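Local coordinates for protein putative modulator of DNA gyrase (Bacteroides thetaiotaomicron, PDB 1VPB) that probably acts as a metallopeptidase of the PmbA/TldD (U62) family, although it was named a putative modulator of DNA gyrase, at residues T188-A194 against W210-Y216; I372-N378 against Y391-L397. All coordinates share one frame; numbering follows the deposited sequence.

How the contacts relate
Running from the N terminus, the chain first closes contact 1, where strand 181-198 turns back through residues 199-206 and strand 207-214 pairs with it at the border of the large antiparallel sheet. Both segments of contact 1 belong to the central PmbA/TldA domain. Only after that hairpin is complete does the chain go on to contact 2, in the C-terminal domain, where 12 residues, partly strand, separate 372-378 from 391-397 within a mixed sheet. The two contacts therefore follow in series, neither nested nor crossed. Their centres lie about 25 Å apart and their nearest atoms about 8 Å, without touching: each ties together neighbouring strands of its own sheet.

Contact 1 (T188-A194 against W210-Y216); sequences TWYSLSA and WYESSLY
This is the beta hairpin that ends the long antiparallel sheet: strand 181-198 pairs on one side with 207-214, the outermost strand within this chain, and on the other with 159-177. Tyr-190 with Ser-214, Leu-192 with Glu-212 and Ala-194 with Trp-210 are the hydrogen-bonded pairs, their side chains on the face covered by helices 138-150 and 225-234. Between them, Ser-191 with Ser-213 and Ser-193 with Tyr-211 are non-hydrogen-bonded pairs on the other face, where Ser-193 CB packs 3.6 Å from Tyr-211 CB.

Glu-212 O takes two donors. Leu-192 N reaches Glu-212 O at 3.0 Å in the regular ladder, and Ser-191 OG bonds to the same oxygen at 2.9 Å from above the carbonyl plane. Ser-191 can do this because its hydroxyl swings opposite its own amide nitrogen (chi1 -166°), beside the carbonyl carbon. Trp-210 NE1 donates to Glu-212 OE2 at 3.0 Å, lying above the carboxylate plane while OE2 sits nearly in the plane of the indole; OE1 has a long, weak ion pair with Arg-431.

Past Ser-214 the strand ends. In one of two conformers of Ser-214, Tyr-216 N donates to Ser-214 OG at 3.1 Å, an ST turn that is doubtful as a permanent feature. The bend of the chain presents Leu-215 O to the edge of the Tyr-190 ring, with CE1 3.3 Å from that oxygen. Leu-215 CD2 meanwhile lies against Thr-188 O. Thr-188 OG1, which also bonds to Asp-130 N, closes this end by donating to Leu-215 O at 2.7 Å, in the carbonyl plane.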
loop_
_atom_site.group_PDB
_atom_site.type_symbol
_atom_site.label_atom_id
_atom_site.label_comp_id
_atom_site.label_asym_id
_atom_site.label_seq_id
_atom_site.Cartn_x
_atom_site.Cartn_y
_atom_site.Cartn_z
ATOM N N THR A 188 22.842 -1.068 -5.698
ATOM C CA THR A 188 22.556 -2.052 -4.662
ATOM C C THR A 188 22.120 -1.358 -3.398
ATOM O O THR A 188 22.286 -0.111 -3.236
ATOM C CB THR A 188 23.801 -2.956 -4.363
ATOM O OG1 THR A 188 24.944 -2.070 -4.173
ATOM C CG2 THR A 188 24.112 -3.825 -5.512
ATOM N N TRP A 189 21.507 -2.132 -2.519
ATOM C CA TRP A 189 21.182 -1.675 -1.176
ATOM C C TRP A 189 21.156 -2.837 -0.215
ATOM O O TRP A 189 20.860 -3.969 -0.575
ATOM C CB TRP A 189 19.860 -0.884 -1.100
ATOM C CG TRP A 189 18.672 -1.686 -1.445
ATOM C CD1 TRP A 189 18.154 -1.890 -2.698
ATOM C CD2 TRP A 189 17.862 -2.471 -0.538
ATOM N NE1 TRP A 189 17.073 -2.734 -2.613
ATOM C CE2 TRP A 189 16.838 -3.071 -1.304
ATOM C CE3 TRP A 189 17.864 -2.679 0.836
ATOM C CZ2 TRP A 189 15.869 -3.924 -0.729
ATOM C CZ3 TRP A 189 16.884 -3.505 1.406
ATOM C CH2 TRP A 189 15.901 -4.105 0.616
ATOM N N TYR A 190 21.426 -2.510 1.048
ATOM C CA TYR A 190 21.382 -3.444 2.133
ATOM C C TYR A 190 20.796 -2.745 3.349
ATOM O O TYR A 190 21.015 -1.543 3.539
ATOM C CB TYR A 190 22.800 -3.877 2.527
ATOM C CG TYR A 190 23.647 -4.419 1.394
ATOM C CD1 TYR A 190 24.388 -3.563 0.586
ATOM C CD2 TYR A 190 23.723 -5.783 1.132
ATOM C CE1 TYR A 190 25.161 -4.061 -0.467
ATOM C CE2 TYR A 190 24.503 -6.279 0.097
ATOM C CZ TYR A 190 25.218 -5.423 -0.692
ATOM O OH TYR A 190 26.041 -5.894 -1.712
ATOM N N SER A 191 20.059 -3.492 4.160
ATOM C CA SER A 191 19.478 -2.920 5.371
ATOM C C SER A 191 19.328 -3.906 6.477
ATOM O O SER A 191 19.113 -5.108 6.250
ATOM C CB SER A 191 18.135 -2.291 5.047
ATOM O OG SER A 191 17.714 -1.472 6.119
ATOM N N LEU A 192 19.446 -3.405 7.715
ATOM C CA LEU A 192 19.208 -4.195 8.901
ATOM C C LEU A 192 18.335 -3.392 9.827
ATOM O O LEU A 192 18.490 -2.178 9.954
ATOM C CB LEU A 192 20.512 -4.532 9.629
ATOM C CG LEU A 192 21.405 -5.638 9.055
ATOM C CD1 LEU A 192 22.841 -5.483 9.642
ATOM C CD2 LEU A 192 20.837 -6.980 9.371
ATOM N N SER A 193 17.422 -4.056 10.494
ATOM C CA SER A 193 16.524 -3.380 11.398
ATOM C C SER A 193 16.169 -4.224 12.606
ATOM O O SER A 193 16.337 -5.452 12.647
ATOM C CB SER A 193 15.247 -2.926 10.669
ATOM O OG SER A 193 14.424 -4.023 10.388
ATOM N N ALA A 194 15.740 -3.523 13.647
ATOM C CA ALA A 194 15.131 -4.141 14.831
ATOM C C ALA A 194 13.816 -3.464 15.155
ATOM O O ALA A 194 13.669 -2.274 14.951
ATOM C CB ALA A 194 16.028 -4.036 16.061
ATOM N N TRP A 210 14.867 0.589 15.097
ATOM C CA TRP A 210 16.018 1.250 14.543
ATOM C C TRP A 210 16.412 0.498 13.298
ATOM O O TRP A 210 16.103 -0.671 13.171
ATOM C CB TRP A 210 17.168 1.259 15.549
ATOM C CG TRP A 210 18.278 2.127 15.095
ATOM C CD1 TRP A 210 19.485 1.744 14.583
ATOM C CD2 TRP A 210 18.272 3.552 15.075
ATOM N NE1 TRP A 210 20.240 2.847 14.266
ATOM C CE2 TRP A 210 19.524 3.972 14.578
ATOM C CE3 TRP A 210 17.349 4.520 15.473
ATOM C CZ2 TRP A 210 19.859 5.319 14.428
ATOM C CZ3 TRP A 210 17.688 5.859 15.356
ATOM C CH2 TRP A 210 18.922 6.246 14.818
ATOM N N TYR A 211 17.088 1.177 12.367
ATOM C CA TYR A 211 17.597 0.531 11.182
ATOM C C TYR A 211 18.768 1.280 10.646
ATOM O O TYR A 211 19.000 2.453 10.956
ATOM C CB TYR A 211 16.518 0.391 10.119
ATOM C CG TYR A 211 16.301 1.666 9.418
ATOM C CD1 TYR A 211 15.501 2.642 9.984
ATOM C CD2 TYR A 211 16.967 1.953 8.232
ATOM C CE1 TYR A 211 15.312 3.856 9.350
ATOM C CE2 TYR A 211 16.793 3.146 7.598
ATOM C CZ TYR A 211 15.963 4.102 8.168
ATOM O OH TYR A 211 15.778 5.321 7.544
ATOM N N GLU A 212 19.557 0.550 9.871
ATOM C CA GLU A 212 20.746 1.053 9.233
ATOM C C GLU A 212 20.648 0.567 7.788
ATOM O O GLU A 212 20.066 -0.501 7.538
ATOM C CB GLU A 212 21.982 0.436 9.840
ATOM C CG GLU A 212 22.278 0.812 11.290
ATOM C CD GLU A 212 22.675 2.245 11.533
ATOM O OE1 GLU A 212 22.845 3.022 10.585
ATOM O OE2 GLU A 212 22.827 2.582 12.749
ATOM N N SER A 213 21.177 1.376 6.864
ATOM C CA SER A 213 21.282 0.967 5.459
ATOM C C SER A 213 22.529 1.505 4.784
ATOM O O SER A 213 23.195 2.425 5.278
ATOM C CB SER A 213 19.987 1.327 4.691
ATOM O OG SER A 213 19.823 2.718 4.596
ATOM N N SER A 214 22.882 0.899 3.660
ATOM C CA SER A 214 24.031 1.319 2.872
ATOM C C SER A 214 23.920 0.752 1.458
ATOM O O SER A 214 23.262 -0.271 1.251
ATOM C CB SER A 214 25.334 0.785 3.478
ATOM O OG SER A 214 26.465 1.279 2.758
ATOM N N LEU A 215 24.633 1.370 0.519
ATOM C CA LEU A 215 24.725 0.871 -0.811
ATOM C C LEU A 215 25.734 -0.308 -0.851
ATOM O O LEU A 215 25.746 -1.083 -1.800
ATOM C CB LEU A 215 25.193 1.994 -1.729
ATOM C CG LEU A 215 24.283 3.223 -1.858
ATOM C CD1 LEU A 215 24.855 4.149 -2.925
ATOM C CD2 LEU A 215 22.928 2.806 -2.293
ATOM N N TYR A 216 26.651 -0.381 0.157
ATOM C CA TYR A 216 27.720 -1.398 0.212
ATOM C C TYR A 216 27.671 -2.254 1.500
ATOM O O TYR A 216 27.513 -1.723 2.575
ATOM C CB TYR A 216 29.090 -0.682 0.222
ATOM C CG TYR A 216 29.435 -0.085 -1.113
ATOM C CD1 TYR A 216 28.851 1.079 -1.553
ATOM C CD2 TYR A 216 30.238 -0.759 -1.984
ATOM C CE1 TYR A 216 29.147 1.604 -2.814
ATOM C CE2 TYR A 216 30.558 -0.237 -3.235
ATOM C CZ TYR A 216 29.970 0.915 -3.654
ATOM O OH TYR A 216 30.295 1.420 -4.905
#

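Contact 2 (I372-N378 against Y391-L397)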
loop_
_atom_site.group_PDB
_atom_site.type_symbol
_atom_site.label_atom_id
_atom_site.label_comp_id
_atom_site.label_asym_id
_atom_site.label_seq_id
_atom_site.Cartn_x
_atom_site.Cartn_y
_atom_site.Cartn_z
ATOM N N ILE A 372 10.423 21.103 23.675
ATOM C CA ILE A 372 10.040 19.708 23.507
ATOM C C ILE A 372 10.914 19.128 22.425
ATOM O O ILE A 372 11.043 19.684 21.325
ATOM C CB ILE A 372 8.543 19.609 23.122
ATOM C CG1 ILE A 372 7.700 20.062 24.312
ATOM C CG2 ILE A 372 8.191 18.178 22.645
ATOM C CD1 ILE A 372 6.187 20.049 24.066
ATOM N N LEU A 373 11.500 17.974 22.724
ATOM C CA LEU A 373 12.230 17.219 21.739
ATOM C C LEU A 373 11.228 16.257 21.122
ATOM O O LEU A 373 10.593 15.489 21.835
ATOM C CB LEU A 373 13.364 16.440 22.406
ATOM C CG LEU A 373 13.983 15.371 21.487
ATOM C CD1 LEU A 373 14.684 15.947 20.268
ATOM C CD2 LEU A 373 14.923 14.489 22.305
ATOM N N VAL A 374 11.089 16.304 19.805
ATOM C CA VAL A 374 10.226 15.386 19.062
ATOM C C VAL A 374 11.002 14.179 18.546
ATOM O O VAL A 374 11.918 14.293 17.722
ATOM C CB VAL A 374 9.527 16.126 17.896
ATOM C CG1 VAL A 374 8.726 15.141 17.015
ATOM C CG2 VAL A 374 8.622 17.195 18.486
ATOM N N THR A 375 10.649 13.005 19.060
ATOM C CA THR A 375 11.313 11.779 18.634
ATOM C C THR A 375 10.427 10.930 17.755
ATOM O O THR A 375 10.819 9.816 17.349
ATOM C CB THR A 375 11.746 10.952 19.864
ATOM O OG1 THR A 375 10.611 10.628 20.690
ATOM C CG2 THR A 375 12.667 11.753 20.737
ATOM N N GLY A 376 9.231 11.420 17.478
ATOM C CA GLY A 376 8.357 10.686 16.587
ATOM C C GLY A 376 7.069 11.417 16.325
ATOM O O GLY A 376 6.644 12.252 17.120
ATOM N N PHE A 377 6.464 11.106 15.190
ATOM C CA PHE A 377 5.223 11.741 14.752
ATOM C C PHE A 377 4.136 10.692 14.689
ATOM O O PHE A 377 4.386 9.610 14.162
ATOM C CB PHE A 377 5.416 12.348 13.360
ATOM C CG PHE A 377 6.195 13.599 13.361
ATOM C CD1 PHE A 377 5.592 14.788 13.777
ATOM C CD2 PHE A 377 7.514 13.622 12.943
ATOM C CE1 PHE A 377 6.297 15.947 13.806
ATOM C CE2 PHE A 377 8.225 14.792 12.959
ATOM C CZ PHE A 377 7.625 15.961 13.380
ATOM N N ASN A 378 2.951 11.020 15.199
ATOM C CA ASN A 378 1.818 10.089 15.292
ATOM C C ASN A 378 0.552 10.649 14.648
ATOM O O ASN A 378 -0.340 11.149 15.344
ATOM C CB ASN A 378 1.485 9.769 16.753
ATOM C CG ASN A 378 2.707 9.400 17.572
ATOM O OD1 ASN A 378 3.695 8.878 17.039
ATOM N ND2 ASN A 378 2.651 9.671 18.882
ATOM N N TYR A 391 0.152 17.808 13.677
ATOM C CA TYR A 391 0.712 16.460 13.739
ATOM C C TYR A 391 0.797 15.974 15.147
ATOM O O TYR A 391 1.040 16.746 16.067
ATOM C CB TYR A 391 2.115 16.373 13.150
ATOM C CG TYR A 391 2.280 16.864 11.745
ATOM C CD1 TYR A 391 1.647 16.231 10.666
ATOM C CD2 TYR A 391 3.163 17.893 11.470
ATOM C CE1 TYR A 391 1.848 16.689 9.374
ATOM C CE2 TYR A 391 3.357 18.337 10.211
ATOM C CZ TYR A 391 2.713 17.750 9.163
ATOM O OH TYR A 391 2.961 18.229 7.916
ATOM N N GLY A 392 0.624 14.672 15.328
ATOM C CA GLY A 392 0.805 14.114 16.649
ATOM C C GLY A 392 2.283 13.928 16.909
ATOM O O GLY A 392 3.022 13.500 16.026
ATOM N N ILE A 393 2.695 14.221 18.135
ATOM C CA ILE A 393 4.082 14.062 18.534
ATOM C C ILE A 393 4.250 13.277 19.847
ATOM O O ILE A 393 3.369 13.198 20.694
ATOM C CB ILE A 393 4.793 15.449 18.634
ATOM C CG1 ILE A 393 4.221 16.290 19.778
ATOM C CG2 ILE A 393 4.714 16.172 17.284
ATOM C CD1 ILE A 393 5.061 16.228 21.092
ATOM N N GLU A 394 5.426 12.693 19.956
ATOM C CA GLU A 394 5.941 12.189 21.189
ATOM C C GLU A 394 7.424 12.555 21.324
ATOM O O GLU A 394 8.098 12.879 20.334
ATOM C CB GLU A 394 5.734 10.675 21.221
ATOM C CG GLU A 394 6.581 9.875 20.247
ATOM C CD GLU A 394 6.420 8.374 20.482
ATOM O OE1 GLU A 394 7.060 7.816 21.413
ATOM O OE2 GLU A 394 5.638 7.768 19.737
ATOM N N GLY A 395 7.936 12.457 22.542
ATOM C CA GLY A 395 9.315 12.816 22.816
ATOM C C GLY A 395 9.567 13.122 24.282
ATOM O O GLY A 395 9.197 12.356 25.181
ATOM N N PHE A 396 10.230 14.249 24.521
ATOM C CA PHE A 396 10.575 14.666 25.857
ATOM C C PHE A 396 10.438 16.156 26.035
ATOM O O PHE A 396 10.752 16.940 25.125
ATOM C CB PHE A 396 12.015 14.291 26.163
ATOM C CG PHE A 396 12.190 12.849 26.430
ATOM C CD1 PHE A 396 12.433 11.977 25.389
ATOM C CD2 PHE A 396 12.062 12.358 27.733
ATOM C CE1 PHE A 396 12.567 10.621 25.621
ATOM C CE2 PHE A 396 12.207 11.008 27.972
ATOM C CZ PHE A 396 12.462 10.142 26.894
ATOM N N LEU A 397 10.010 16.534 27.227
ATOM C CA LEU A 397 10.120 17.913 27.657
ATOM C C LEU A 397 11.608 18.241 27.834
ATOM O O LEU A 397 12.401 17.380 28.251
ATOM C CB LEU A 397 9.337 18.092 28.954
ATOM C CG LEU A 397 9.102 19.465 29.543
ATOM C CD1 LEU A 397 8.437 20.372 28.505
ATOM C CD2 LEU A 397 8.248 19.342 30.819
#
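A classic beta bulge interrupts this antiparallel pair in the mixed sheet, Thr-375 and Gly-376 together facing Glu-394. Among the backbone bonds, Thr-375 N donates to Glu-394 O at 2.9 Å, whereas Gly-376 N adds only a weak bond to that oxygen. Glu-394 N returns a bond to Gly-376 O, and the regular pairing of Leu-373 with Phe-396 flanks the bulge. Asn-378 N donates to Gly-392 O at 2.6 Å, from above the carbonyl plane. Gly-395 has backbone angles that would jam a CB against the preceding carbonyl oxygen.

The apolar contacts gather round Ile-393. Its CG2 meets Phe-377 CE1 at 3.8 Å, while CD1 reaches Ile-372 CG2 at 4.0 Å, those two isoleucines crossing at about a right angle. Val-374 CG1, trans to N about CA-CB (chi1 174°), lies over one face of the Phe-377 ring, towards the rim. Phe-377 CD1 lies 3.9 Å from Tyr-391 CB. With only an alanine at Phe-377, Ile-393 CG2 and Tyr-391 CB would probably lose their aromatic neighbour and a gap would open beside Val-374.

Of the polar side chains, Thr-375 OG1 makes a weak bond to Glu-394 O, and Glu-394 OE1 bonds outward to Gln-239 NE2.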